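Local coordinates for putative uncharacterized protein (Pseudomonas phage 201phi2-1, PDB 3R4V), which is of unknown function but belongs to the phage tubulin-like proteins and holds guanosine-5'-diphosphate in the model, at residues 181-186 / 251-256; 26-31 / 43-48; 208-213 / 268-273. All blocks are in the same frame, centred on the assembly; numbering follows the deposited sequence. Where two conformers were deposited one is given.

Contact 1: residues 181-186 / 251-256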
ATOM      1  N   GLN A 181       7.920 -15.664  12.868  1.00 31.39           N
ATOM      2  CA  GLN A 181       7.772 -17.095  13.157  1.00 35.39           C
ATOM      3  C   GLN A 181       8.405 -17.520  14.477  1.00 44.00           C
ATOM      4  O   GLN A 181       8.639 -18.706  14.712  1.00 44.28           O
ATOM      5  CB  GLN A 181       8.301 -17.947  11.991  1.00 40.05           C
ATOM      6  CG  GLN A 181       7.594 -17.667  10.658  1.00 30.66           C
ATOM      7  CD  GLN A 181       8.046 -18.572   9.520  1.00 39.04           C
ATOM      8  OE1 GLN A 181       8.614 -19.638   9.745  1.00 45.27           O
ATOM      9  NE2 GLN A 181       7.792 -18.145   8.288  1.00 35.40           N
ATOM     10  N   ASN A 182       8.657 -16.545  15.343  1.00 33.61           N
ATOM     11  CA  ASN A 182       9.344 -16.794  16.604  1.00 34.14           C
ATOM     12  C   ASN A 182       8.442 -16.622  17.830  1.00 37.10           C
ATOM     13  O   ASN A 182       8.918 -16.617  18.971  1.00 43.57           O
ATOM     14  CB  ASN A 182      10.578 -15.886  16.700  1.00 36.41           C
ATOM     15  CG  ASN A 182      11.406 -16.145  17.949  1.00 48.34           C
ATOM     16  OD1 ASN A 182      11.896 -17.252  18.164  1.00 50.54           O
ATOM     17  ND2 ASN A 182      11.579 -15.115  18.770  1.00 49.67           N
ATOM     18  N   HIS A 183       7.137 -16.497  17.598  1.00 33.65           N
ATOM     19  CA  HIS A 183       6.197 -16.271  18.693  1.00 33.04           C
ATOM     20  C   HIS A 183       5.503 -17.555  19.138  1.00 36.20           C
ATOM     21  O   HIS A 183       5.144 -18.397  18.315  1.00 40.22           O
ATOM     22  CB  HIS A 183       5.152 -15.237  18.284  1.00 35.89           C
ATOM     23  CG  HIS A 183       5.738 -14.035  17.621  1.00 31.87           C
ATOM     24  ND1 HIS A 183       6.791 -13.328  18.164  1.00 30.50           N
ATOM     25  CD2 HIS A 183       5.434 -13.426  16.451  1.00 24.52           C
ATOM     26  CE1 HIS A 183       7.104 -12.329  17.358  1.00 32.78           C
ATOM     27  NE2 HIS A 183       6.297 -12.367  16.311  1.00 30.20           N
ATOM     28  N   GLY A 184       5.310 -17.698  20.442  1.00 35.84           N
ATOM     29  CA  GLY A 184       4.588 -18.842  20.959  1.00 35.25           C
ATOM     30  C   GLY A 184       3.154 -18.847  20.467  1.00 39.82           C
ATOM     31  O   GLY A 184       2.519 -17.792  20.382  1.00 36.56           O
ATOM     32  N   ARG A 185       2.653 -20.036  20.132  1.00 42.12           N
ATOM     33  CA  ARG A 185       1.256 -20.228  19.736  1.00 41.85           C
ATOM     34  C   ARG A 185       0.919 -19.769  18.315  1.00 40.96           C
ATOM     35  O   ARG A 185      -0.165 -20.055  17.816  1.00 52.11           O
ATOM     36  CB  ARG A 185       0.313 -19.569  20.748  1.00 39.96           C
ATOM     37  CG  ARG A 185       0.314 -20.265  22.102  1.00 55.10           C
ATOM     38  CD  ARG A 185      -0.152 -19.359  23.224  1.00 59.19           C
ATOM     39  NE  ARG A 185      -1.522 -18.893  23.041  1.00 57.66           N
ATOM     40  CZ  ARG A 185      -2.154 -18.102  23.903  1.00 54.92           C
ATOM     41  NH1 ARG A 185      -1.536 -17.697  25.008  1.00 50.36           N
ATOM     42  NH2 ARG A 185      -3.402 -17.721  23.660  1.00 52.57           N
ATOM     43  N   LEU A 186       1.843 -19.075  17.657  1.00 45.99           N
ATOM     44  CA  LEU A 186       1.538 -18.482  16.352  1.00 42.44           C
ATOM     45  C   LEU A 186       2.241 -19.180  15.185  1.00 47.15           C
ATOM     46  O   LEU A 186       3.472 -19.174  15.078  1.00 47.50           O
ATOM     47  CB  LEU A 186       1.857 -16.987  16.350  1.00 41.56           C
ATOM     48  CG  LEU A 186       1.259 -16.208  15.181  1.00 36.41           C
ATOM     49  CD1 LEU A 186      -0.256 -16.111  15.332  1.00 33.87           C
ATOM     50  CD2 LEU A 186       1.881 -14.827  15.082  1.00 34.08           C
ATOM     51  N   GLY A 251      -0.464 -14.428  19.703  1.00 35.23           N
ATOM     52  CA  GLY A 251       0.896 -14.932  19.798  1.00 31.67           C
ATOM     53  C   GLY A 251       1.622 -14.340  20.995  1.00 37.91           C
ATOM     54  O   GLY A 251       1.371 -13.195  21.379  1.00 34.91           O
ATOM     55  N   ILE A 252       2.523 -15.112  21.595  1.00 35.05           N
ATOM     56  CA  ILE A 252       3.292 -14.618  22.736  1.00 35.89           C
ATOM     57  C   ILE A 252       4.708 -14.283  22.313  1.00 36.90           C
ATOM     58  O   ILE A 252       5.442 -15.149  21.842  1.00 42.49           O
ATOM     59  CB  ILE A 252       3.320 -15.632  23.890  1.00 38.36           C
ATOM     60  CG1 ILE A 252       1.887 -15.989  24.280  1.00 39.44           C
ATOM     61  CG2 ILE A 252       4.110 -15.080  25.075  1.00 45.33           C
ATOM     62  CD1 ILE A 252       0.990 -14.786  24.426  1.00 40.82           C
ATOM     63  N   MET A 253       5.075 -13.014  22.457  1.00 37.31           N
ATOM     64  CA  MET A 253       6.396 -12.548  22.059  1.00 35.24           C
ATOM     65  C   MET A 253       7.433 -12.887  23.116  1.00 39.03           C
ATOM     66  O   MET A 253       7.106 -13.088  24.290  1.00 43.10           O
ATOM     67  CB  MET A 253       6.389 -11.042  21.793  1.00 34.29           C
ATOM     68  CG  MET A 253       5.459 -10.625  20.680  1.00 37.55           C
ATOM     69  SD  MET A 253       5.562  -8.863  20.342  1.00 35.57           S
ATOM     70  CE  MET A 253       4.588  -8.227  21.711  1.00 38.08           C
ATOM     71  N   LYS A 254       8.687 -12.936  22.694  1.00 41.84           N
ATOM     72  CA  LYS A 254       9.768 -13.335  23.583  1.00 42.73           C
ATOM     73  C   LYS A 254      10.602 -12.130  24.008  1.00 41.22           C
ATOM     74  O   LYS A 254      11.012 -11.328  23.177  1.00 43.86           O
ATOM     75  CB  LYS A 254      10.636 -14.394  22.904  1.00 48.42           C
ATOM     76  CG  LYS A 254       9.945 -15.748  22.783  1.00 55.91           C
ATOM     77  CD  LYS A 254      10.751 -16.721  21.936  1.00 63.17           C
ATOM     78  CE  LYS A 254      10.135 -18.113  21.960  1.00 65.85           C
ATOM     79  NZ  LYS A 254       8.759 -18.141  21.385  1.00 61.56           N
ATOM     80  N   VAL A 255      10.845 -12.008  25.311  1.00 43.28           N
ATOM     81  CA  VAL A 255      11.567 -10.854  25.848  1.00 44.46           C
ATOM     82  C   VAL A 255      13.011 -10.757  25.358  1.00 49.88           C
ATOM     83  O   VAL A 255      13.630  -9.697  25.454  1.00 59.34           O
ATOM     84  CB  VAL A 255      11.521 -10.808  27.403  1.00 47.17           C
ATOM     85  CG1 VAL A 255      12.168 -12.058  28.018  1.00 50.46           C
ATOM     86  CG2 VAL A 255      12.191  -9.541  27.921  1.00 53.77           C
ATOM     87  N   ASP A 256      13.545 -11.858  24.835  1.00 53.33           N
ATOM     88  CA  ASP A 256      14.892 -11.856  24.271  1.00 58.01           C
ATOM     89  C   ASP A 256      14.873 -11.634  22.757  1.00 56.40           C
ATOM     90  O   ASP A 256      15.919 -11.661  22.110  1.00 60.16           O
ATOM     91  CB  ASP A 256      15.630 -13.154  24.605  1.00 69.86           C
ATOM     92  CG  ASP A 256      14.945 -14.380  24.036  1.00 81.18           C
ATOM     93  OD1 ASP A 256      13.697 -14.442  24.065  1.00 78.51           O
ATOM     94  OD2 ASP A 256      15.659 -15.286  23.558  1.00 89.98           O
TER
HETATM   95  O   HOH W   1       9.080 -13.363  19.814  1.00 35.37           O
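Gly184 and Ile252 pair backbone to backbone as a single antiparallel bridge: Gly184 N donates to Ile252 O at 2.9 Å, and Ile252 N returns a straighter bond to Gly184 O, 165° at the hydrogen. Lys254 adds the third bond. Its chain runs extended until the last torsion, where a bend (chi4 62°) turns NZ onto Asn182 O at 2.9 Å, the ammonium standing above the carbonyl plane, not on a lone pair. On the way CD rides 3.6 Å from Asn182 ND2. Water 1 links the two segments: it accepts from Lys254 N, hydrogen-bonds His183 ND1 at 2.8 Å, and takes a weak bond from Asn182 ND2, which also bonds Asp257.

The packing comes next. His183 and Met253 lie side by side pointing the same way, with CG of Met253 3.9 Å from ND1 of His183; the far nitrogen of that ring, NE2, is tied to Leu177 O. On the other flank Arg185 slants over Ile252, NH1 3.9 Å from CG1, while its guanidinium forms a salt bridge with Glu239.

A type II turn from His183 to Leu186 thus docks on the sheet's last strand, 247-252. The ring of His183 is bonded at both nitrogens, which should fix its rotation, and the lysine charge is met by a main-chain oxygen, so the loop is gripped chiefly through its backbone.

Contact 2: residues 26-31 / 43-48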
ATOM      1  N   GLU A  26      18.535  -8.372   1.534  1.00 45.78           N
ATOM      2  CA  GLU A  26      18.090  -9.254   0.460  0.62 48.11           C
ATOM      3  C   GLU A  26      16.577  -9.469   0.441  1.00 40.54           C
ATOM      4  O   GLU A  26      16.017  -9.819  -0.601  1.00 42.54           O
ATOM      5  CB  GLU A  26      18.810 -10.603   0.536  0.62 51.70           C
ATOM      6  CG  GLU A  26      19.324 -11.107  -0.807  0.62 63.95           C
ATOM      7  CD  GLU A  26      20.439 -10.243  -1.368  0.62 71.32           C
ATOM      8  OE1 GLU A  26      21.612 -10.478  -1.011  0.62 72.54           O
ATOM      9  OE2 GLU A  26      20.141  -9.328  -2.168  0.62 76.34           O
ATOM     10  N   ALA A  27      15.920  -9.254   1.581  1.00 39.69           N
ATOM     11  CA  ALA A  27      14.470  -9.447   1.688  1.00 34.11           C
ATOM     12  C   ALA A  27      13.682  -8.343   0.995  1.00 33.02           C
ATOM     13  O   ALA A  27      12.485  -8.498   0.727  1.00 32.76           O
ATOM     14  CB  ALA A  27      14.045  -9.548   3.151  1.00 35.45           C
ATOM     15  N   VAL A  28      14.361  -7.237   0.708  1.00 32.82           N
ATOM     16  CA  VAL A  28      13.737  -6.062   0.100  1.00 31.47           C
ATOM     17  C   VAL A  28      13.900  -6.042  -1.433  1.00 33.00           C
ATOM     18  O   VAL A  28      15.006  -6.195  -1.964  1.00 34.92           O
ATOM     19  CB  VAL A  28      14.310  -4.767   0.725  1.00 30.76           C
ATOM     20  CG1 VAL A  28      13.745  -3.552   0.052  1.00 30.46           C
ATOM     21  CG2 VAL A  28      14.027  -4.730   2.234  1.00 26.06           C
ATOM     22  N   HIS A  29      12.787  -5.865  -2.136  1.00 32.83           N
ATOM     23  CA  HIS A  29      12.774  -5.830  -3.595  1.00 34.67           C
ATOM     24  C   HIS A  29      12.075  -4.571  -4.075  1.00 29.72           C
ATOM     25  O   HIS A  29      10.893  -4.358  -3.772  1.00 28.60           O
ATOM     26  CB  HIS A  29      12.042  -7.056  -4.139  1.00 37.19           C
ATOM     27  CG  HIS A  29      12.685  -8.353  -3.760  1.00 39.97           C
ATOM     28  ND1 HIS A  29      13.405  -9.113  -4.655  1.00 40.72           N
ATOM     29  CD2 HIS A  29      12.730  -9.015  -2.579  1.00 43.38           C
ATOM     30  CE1 HIS A  29      13.868 -10.190  -4.042  1.00 47.11           C
ATOM     31  NE2 HIS A  29      13.472 -10.155  -2.781  1.00 42.50           N
ATOM     32  N   CYS A  30      12.795  -3.738  -4.825  1.00 31.12           N
ATOM     33  CA  CYS A  30      12.252  -2.464  -5.297  1.00 29.00           C
ATOM     34  C   CYS A  30      12.060  -2.461  -6.803  1.00 28.20           C
ATOM     35  O   CYS A  30      12.878  -3.005  -7.531  1.00 31.60           O
ATOM     36  CB  CYS A  30      13.187  -1.314  -4.925  1.00 32.25           C
ATOM     37  SG  CYS A  30      13.459  -1.135  -3.162  1.00 34.32           S
ATOM     38  N   PHE A  31      10.987  -1.823  -7.256  1.00 24.88           N
ATOM     39  CA  PHE A  31      10.687  -1.719  -8.681  1.00 30.91           C
ATOM     40  C   PHE A  31      10.260  -0.300  -9.048  1.00 28.76           C
ATOM     41  O   PHE A  31       9.527   0.350  -8.303  1.00 27.53           O
ATOM     42  CB  PHE A  31       9.571  -2.706  -9.054  1.00 27.92           C
ATOM     43  CG  PHE A  31       9.889  -4.125  -8.700  1.00 27.54           C
ATOM     44  CD1 PHE A  31       9.523  -4.644  -7.471  1.00 28.85           C
ATOM     45  CD2 PHE A  31      10.599  -4.928  -9.578  1.00 32.59           C
ATOM     46  CE1 PHE A  31       9.838  -5.948  -7.127  1.00 28.37           C
ATOM     47  CE2 PHE A  31      10.922  -6.230  -9.243  1.00 38.96           C
ATOM     48  CZ  PHE A  31      10.541  -6.743  -8.011  1.00 35.78           C
ATOM     49  N   ARG A  43      21.866   0.199  -2.841  0.57 49.36           N
ATOM     50  CA  ARG A  43      22.806  -0.850  -3.201  0.57 52.26           C
ATOM     51  C   ARG A  43      22.645  -2.053  -2.275  0.57 55.52           C
ATOM     52  O   ARG A  43      22.955  -3.183  -2.652  0.57 59.08           O
ATOM     53  CB  ARG A  43      24.240  -0.321  -3.142  0.57 57.68           C
ATOM     54  CG  ARG A  43      24.493   0.855  -4.072  0.57 63.53           C
ATOM     55  CD  ARG A  43      25.902   1.401  -3.910  0.57 67.67           C
ATOM     56  NE  ARG A  43      26.916   0.390  -4.188  0.57 70.99           N
ATOM     57  CZ  ARG A  43      27.515  -0.346  -3.257  0.57 72.99           C
ATOM     58  NH1 ARG A  43      27.205  -0.183  -1.976  0.57 70.51           N
ATOM     59  NH2 ARG A  43      28.426  -1.244  -3.607  0.57 72.93           N
ATOM     60  N   SER A  44      22.144  -1.798  -1.069  1.00 56.95           N
ATOM     61  CA  SER A  44      21.976  -2.839  -0.050  1.00 56.89           C
ATOM     62  C   SER A  44      20.757  -3.737  -0.279  1.00 56.80           C
ATOM     63  O   SER A  44      20.556  -4.726   0.433  1.00 51.66           O
ATOM     64  CB  SER A  44      21.886  -2.206   1.342  1.00 54.69           C
ATOM     65  OG  SER A  44      23.081  -1.517   1.674  1.00 62.14           O
ATOM     66  N   VAL A  45      19.932  -3.386  -1.257  1.00 49.02           N
ATOM     67  CA  VAL A  45      18.723  -4.160  -1.530  1.00 45.49           C
ATOM     68  C   VAL A  45      18.579  -4.436  -3.029  1.00 45.55           C
ATOM     69  O   VAL A  45      19.412  -4.012  -3.834  1.00 46.78           O
ATOM     70  CB  VAL A  45      17.460  -3.450  -1.003  1.00 44.76           C
ATOM     71  CG1 VAL A  45      17.577  -3.190   0.506  1.00 46.58           C
ATOM     72  CG2 VAL A  45      17.211  -2.157  -1.758  1.00 42.17           C
ATOM     73  N   ASN A  46      17.527  -5.154  -3.399  1.00 42.77           N
ATOM     74  CA  ASN A  46      17.262  -5.422  -4.805  1.00 37.95           C
ATOM     75  C   ASN A  46      16.558  -4.246  -5.468  1.00 40.47           C
ATOM     76  O   ASN A  46      15.605  -3.694  -4.924  1.00 41.38           O
ATOM     77  CB  ASN A  46      16.443  -6.704  -4.964  1.00 47.03           C
ATOM     78  CG  ASN A  46      17.157  -7.923  -4.403  1.00 54.29           C
ATOM     79  OD1 ASN A  46      18.089  -8.440  -5.014  1.00 52.04           O
ATOM     80  ND2 ASN A  46      16.720  -8.384  -3.236  1.00 46.81           N
ATOM     81  N   VAL A  47      17.048  -3.851  -6.640  1.00 44.79           N
ATOM     82  CA  VAL A  47      16.391  -2.807  -7.416  1.00 44.85           C
ATOM     83  C   VAL A  47      16.276  -3.236  -8.868  1.00 39.36           C
ATOM     84  O   VAL A  47      17.274  -3.588  -9.499  1.00 45.25           O
ATOM     85  CB  VAL A  47      17.156  -1.475  -7.342  1.00 48.40           C
ATOM     86  CG1 VAL A  47      16.471  -0.431  -8.202  1.00 47.86           C
ATOM     87  CG2 VAL A  47      17.255  -1.001  -5.900  1.00 47.39           C
ATOM     88  N   THR A  48      15.054  -3.209  -9.392  1.00 38.13           N
ATOM     89  CA  THR A  48      14.825  -3.570 -10.783  1.00 33.72           C
ATOM     90  C   THR A  48      14.010  -2.482 -11.471  1.00 34.78           C
ATOM     91  O   THR A  48      12.933  -2.120 -11.008  1.00 37.61           O
ATOM     92  CB  THR A  48      14.092  -4.915 -10.898  1.00 36.94           C
ATOM     93  OG1 THR A  48      14.802  -5.915 -10.153  1.00 44.92           O
ATOM     94  CG2 THR A  48      13.980  -5.343 -12.356  1.00 46.29           C
TER
HETATM   95  O   HOH W   2      14.220  -5.735  -7.442  1.00 38.22           O
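Asn46 meets strand 28-31 along the whole length of its side chain. Its CB rests 3.4 Å from Val28 O. With CG anti to its own carbonyl carbon (chi1 -60°), the amide swings alongside the ring of His29, the two planes only 18° apart. CG stands 3.9 Å from His29 ND1, and the tip nitrogen ND2 lies over one face of the ring, toward its rim, 3.5 Å from CE1. That same ND2 donates to Val28 O at 3.1 Å from above the carbonyl plane. Asn46 N bonds the same oxygen from the opposite face, so Val28 O is gripped twice by one residue.

Beyond Asn46 the parallel ladder continues: Cys30 N bonds to Asn46 O, and Cys30 O receives Thr48 N at 2.9 Å. Water 2 also donates to Cys30 O and is hydrogen-bonded to Thr48 OG1, so it joins side chain to main chain above a face of the Phe31 ring. Thr48 runs alongside that ring, CB 3.7 Å from Phe31 CD2, and Leu74 of helix 71-76 touches both residues. The side chain of Phe31 is about 10 Å from the bound guanosine-5'-diphosphate at their nearest. The opposite side of the sheet, carrying Cys30 and Val47, is apolar. There Val45 CG2 approaches Cys30 SG, Val45 CG1 packs on Val28 CB, and helix 11-18 covers Cys30.

Parallel pairing with the outermost strand 46-49 next to 28-32, which in turn lies beside 6-10, is the edge of the Rossmann-like nucleotide-binding sheet familiar from tubulin and FtsZ.

Contact 3: residues 208-213 / 268-273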
ATOM      1  N   VAL A 208     -11.454  -4.886  -0.814  1.00 12.56           N
ATOM      2  CA  VAL A 208     -10.394  -4.117  -0.168  1.00 11.90           C
ATOM      3  C   VAL A 208     -10.737  -3.948   1.311  1.00 13.66           C
ATOM      4  O   VAL A 208     -11.841  -3.517   1.651  1.00 15.43           O
ATOM      5  CB  VAL A 208     -10.190  -2.742  -0.800  1.00 17.22           C
ATOM      6  CG1 VAL A 208      -9.137  -1.958  -0.010  1.00 16.00           C
ATOM      7  CG2 VAL A 208      -9.714  -2.893  -2.229  1.00 14.91           C
ATOM      8  N   CYS A 209      -9.788  -4.325   2.171  1.00 13.49           N
ATOM      9  CA  CYS A 209      -9.924  -4.216   3.607  1.00 13.54           C
ATOM     10  C   CYS A 209      -8.816  -3.325   4.134  1.00 12.64           C
ATOM     11  O   CYS A 209      -7.782  -3.194   3.493  1.00 16.30           O
ATOM     12  CB  CYS A 209      -9.735  -5.589   4.245  1.00 13.01           C
ATOM     13  SG  CYS A 209     -11.007  -6.762   3.792  1.00 19.51           S
ATOM     14  N   GLU A 210      -9.019  -2.740   5.311  1.00 15.21           N
ATOM     15  CA  GLU A 210      -7.944  -2.000   5.964  1.00 15.89           C
ATOM     16  C   GLU A 210      -7.276  -2.819   7.051  1.00 20.81           C
ATOM     17  O   GLU A 210      -7.923  -3.577   7.760  1.00 18.27           O
ATOM     18  CB  GLU A 210      -8.461  -0.743   6.628  1.00 18.00           C
ATOM     19  CG  GLU A 210      -8.756   0.446   5.739  1.00 21.79           C
ATOM     20  CD  GLU A 210      -9.166   1.653   6.587  1.00 20.49           C
ATOM     21  OE1 GLU A 210      -8.276   2.441   6.976  1.00 21.70           O
ATOM     22  OE2 GLU A 210     -10.369   1.802   6.907  1.00 20.11           O
ATOM     23  N   LEU A 211      -5.977  -2.616   7.191  1.00 14.77           N
ATOM     24  CA  LEU A 211      -5.201  -3.156   8.287  1.00 17.44           C
ATOM     25  C   LEU A 211      -4.973  -2.026   9.271  1.00 21.15           C
ATOM     26  O   LEU A 211      -4.498  -0.952   8.896  1.00 19.85           O
ATOM     27  CB  LEU A 211      -3.854  -3.634   7.764  1.00 14.35           C
ATOM     28  CG  LEU A 211      -2.805  -4.039   8.804  1.00 16.53           C
ATOM     29  CD1 LEU A 211      -3.349  -5.132   9.727  1.00 19.87           C
ATOM     30  CD2 LEU A 211      -1.509  -4.461   8.175  1.00 16.98           C
ATOM     31  N   HIS A 212      -5.296  -2.277  10.530  1.00 16.13           N
ATOM     32  CA  HIS A 212      -5.064  -1.291  11.591  1.00 16.84           C
ATOM     33  C   HIS A 212      -4.060  -1.898  12.534  1.00 21.63           C
ATOM     34  O   HIS A 212      -4.225  -3.040  12.959  1.00 21.28           O
ATOM     35  CB  HIS A 212      -6.357  -1.003  12.353  1.00 20.10           C
ATOM     36  CG  HIS A 212      -7.467  -0.506  11.486  1.00 20.21           C
ATOM     37  ND1 HIS A 212      -7.739   0.833  11.324  1.00 24.58           N
ATOM     38  CD2 HIS A 212      -8.372  -1.172  10.730  1.00 22.42           C
ATOM     39  CE1 HIS A 212      -8.773   0.973  10.511  1.00 25.72           C
ATOM     40  NE2 HIS A 212      -9.170  -0.229  10.130  1.00 20.23           N
ATOM     41  N   ILE A 213      -3.017  -1.140  12.860  1.00 18.12           N
ATOM     42  CA  ILE A 213      -1.944  -1.666  13.697  1.00 21.96           C
ATOM     43  C   ILE A 213      -1.885  -0.834  14.970  1.00 20.69           C
ATOM     44  O   ILE A 213      -1.477   0.328  14.942  1.00 24.18           O
ATOM     45  CB  ILE A 213      -0.572  -1.634  12.962  1.00 20.31           C
ATOM     46  CG1 ILE A 213      -0.630  -2.453  11.660  1.00 26.35           C
ATOM     47  CG2 ILE A 213       0.531  -2.153  13.889  1.00 23.16           C
ATOM     48  CD1 ILE A 213       0.558  -2.213  10.733  1.00 25.72           C
ATOM     49  N   VAL A 268      -5.548  -5.499  13.268  1.00 19.69           N
ATOM     50  CA  VAL A 268      -6.984  -5.693  13.105  1.00 17.38           C
ATOM     51  C   VAL A 268      -7.390  -5.366  11.685  1.00 19.78           C
ATOM     52  O   VAL A 268      -7.059  -4.305  11.172  1.00 17.39           O
ATOM     53  CB  VAL A 268      -7.766  -4.796  14.054  1.00 21.29           C
ATOM     54  CG1 VAL A 268      -9.251  -5.201  14.060  1.00 19.64           C
ATOM     55  CG2 VAL A 268      -7.167  -4.877  15.465  1.00 21.65           C
ATOM     56  N   ILE A 269      -8.079  -6.299  11.041  1.00 14.13           N
ATOM     57  CA  ILE A 269      -8.542  -6.096   9.671  1.00 12.66           C
ATOM     58  C   ILE A 269     -10.049  -5.812   9.700  1.00 17.76           C
ATOM     59  O   ILE A 269     -10.801  -6.557  10.310  1.00 19.29           O
ATOM     60  CB  ILE A 269      -8.250  -7.347   8.795  1.00 17.38           C
ATOM     61  CG1 ILE A 269      -6.746  -7.632   8.749  1.00 15.72           C
ATOM     62  CG2 ILE A 269      -8.837  -7.188   7.374  1.00 15.32           C
ATOM     63  CD1 ILE A 269      -6.362  -8.905   8.028  1.00 18.86           C
ATOM     64  N   ASN A 270     -10.484  -4.743   9.032  1.00 13.97           N
ATOM     65  CA  ASN A 270     -11.908  -4.508   8.814  1.00 18.27           C
ATOM     66  C   ASN A 270     -12.084  -4.008   7.393  1.00 19.58           C
ATOM     67  O   ASN A 270     -11.118  -4.009   6.643  1.00 15.57           O
ATOM     68  CB  ASN A 270     -12.485  -3.519   9.824  1.00 14.30           C
ATOM     69  CG  ASN A 270     -12.059  -2.098   9.574  1.00 17.55           C
ATOM     70  OD1 ASN A 270     -11.110  -1.836   8.828  1.00 18.27           O
ATOM     71  ND2 ASN A 270     -12.753  -1.158  10.214  1.00 22.83           N
ATOM     72  N   SER A 271     -13.289  -3.592   7.012  1.00 16.14           N
ATOM     73  CA  SER A 271     -13.452  -3.049   5.652  1.00 14.38           C
ATOM     74  C   SER A 271     -14.476  -1.928   5.580  1.00 17.93           C
ATOM     75  O   SER A 271     -14.588  -1.273   4.544  1.00 16.55           O
ATOM     76  CB  SER A 271     -13.813  -4.151   4.645  1.00 17.39           C
ATOM     77  OG  SER A 271     -15.139  -4.630   4.887  1.00 18.12           O
ATOM     78  N   VAL A 272     -15.229  -1.705   6.654  1.00 17.14           N
ATOM     79  CA  VAL A 272     -16.279  -0.687   6.611  1.00 18.42           C
ATOM     80  C   VAL A 272     -15.705   0.726   6.416  1.00 25.38           C
ATOM     81  O   VAL A 272     -16.376   1.599   5.897  1.00 23.51           O
ATOM     82  CB  VAL A 272     -17.231  -0.755   7.827  1.00 19.78           C
ATOM     83  CG1 VAL A 272     -16.529  -0.310   9.098  1.00 17.64           C
ATOM     84  CG2 VAL A 272     -18.458   0.104   7.582  1.00 29.81           C
ATOM     85  N   GLY A 273     -14.455   0.931   6.803  1.00 22.60           N
ATOM     86  CA  GLY A 273     -13.844   2.251   6.737  1.00 20.37           C
ATOM     87  C   GLY A 273     -13.466   2.664   5.319  1.00 20.08           C
ATOM     88  O   GLY A 273     -13.191   3.838   5.072  1.00 19.88           O
TER
HETATM   89  O   HOH W   3     -11.988  -0.261   6.623  1.00 18.90           O
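His212 and Asn270 meet because their first torsions lean them together: Asn270 CG is wedged between its backbone N and carbonyl carbon (chi1 73°), while the His212 ring stands anti to its own carbonyl carbon (chi1 -58°). The result is a bond from His212 NE2 to Asn270 OD1, 2.8 Å long. The oxygen lies in the plane of the ring, yet the ring approaches the amide from above its plane, the two flat groups being 78° apart. Water 3 donates a second bond to OD1 and another, 2.6 Å, to Glu210 OE2.

Beneath these side chains runs a regular antiparallel ladder. His212 and Val268 exchange two bonds, the one from Val268 N to His212 O nearly straight. Glu210 and Asn270 exchange another two, Asn270 N reaching Glu210 O in the carbonyl plane. Between the pairs, Ile269 CA sits 3.2 Å from Glu210 O in a CA-H...O contact. The reverse face is apolar: Ile269 CG2 touches Cys209 CB at 3.6 Å, and Trp194 of helix 188-195 packs against both Leu211 and Ile269.

The bond from NE2 implies a proton on that nitrogen. With OD1 accepting from NE2 and from water 3 while ND2 is bonded to Pro224 O, the way round of the amide is settled. Glu210, His212 and Asn270 thus form a polar group joined in part through water 3, in contrast to the apolar face of Leu211 and Ile269.

In the fold
All three contacts reach one mixed sheet. Contact 2 holds one outer edge, pairing strands 46-49 and 28-32; contact 1 lies at the other edge, where a loop bridges to strand 247-252; contact 3 lies between, where strand 208-214 meets 264-270 and the sheet turns antiparallel. Centres are about 28 Å apart for contacts 1 and 2 and for 2 and 3, and about 24 Å for 1 and 3; none touch. Contact 2 closes first along the chain, whereas contacts 1 and 3 cross, their segments alternating. Contact 2 thus joins strands that follow each other directly in the chain, whereas contacts 1 and 3 bring together residues at least 55 positions apart.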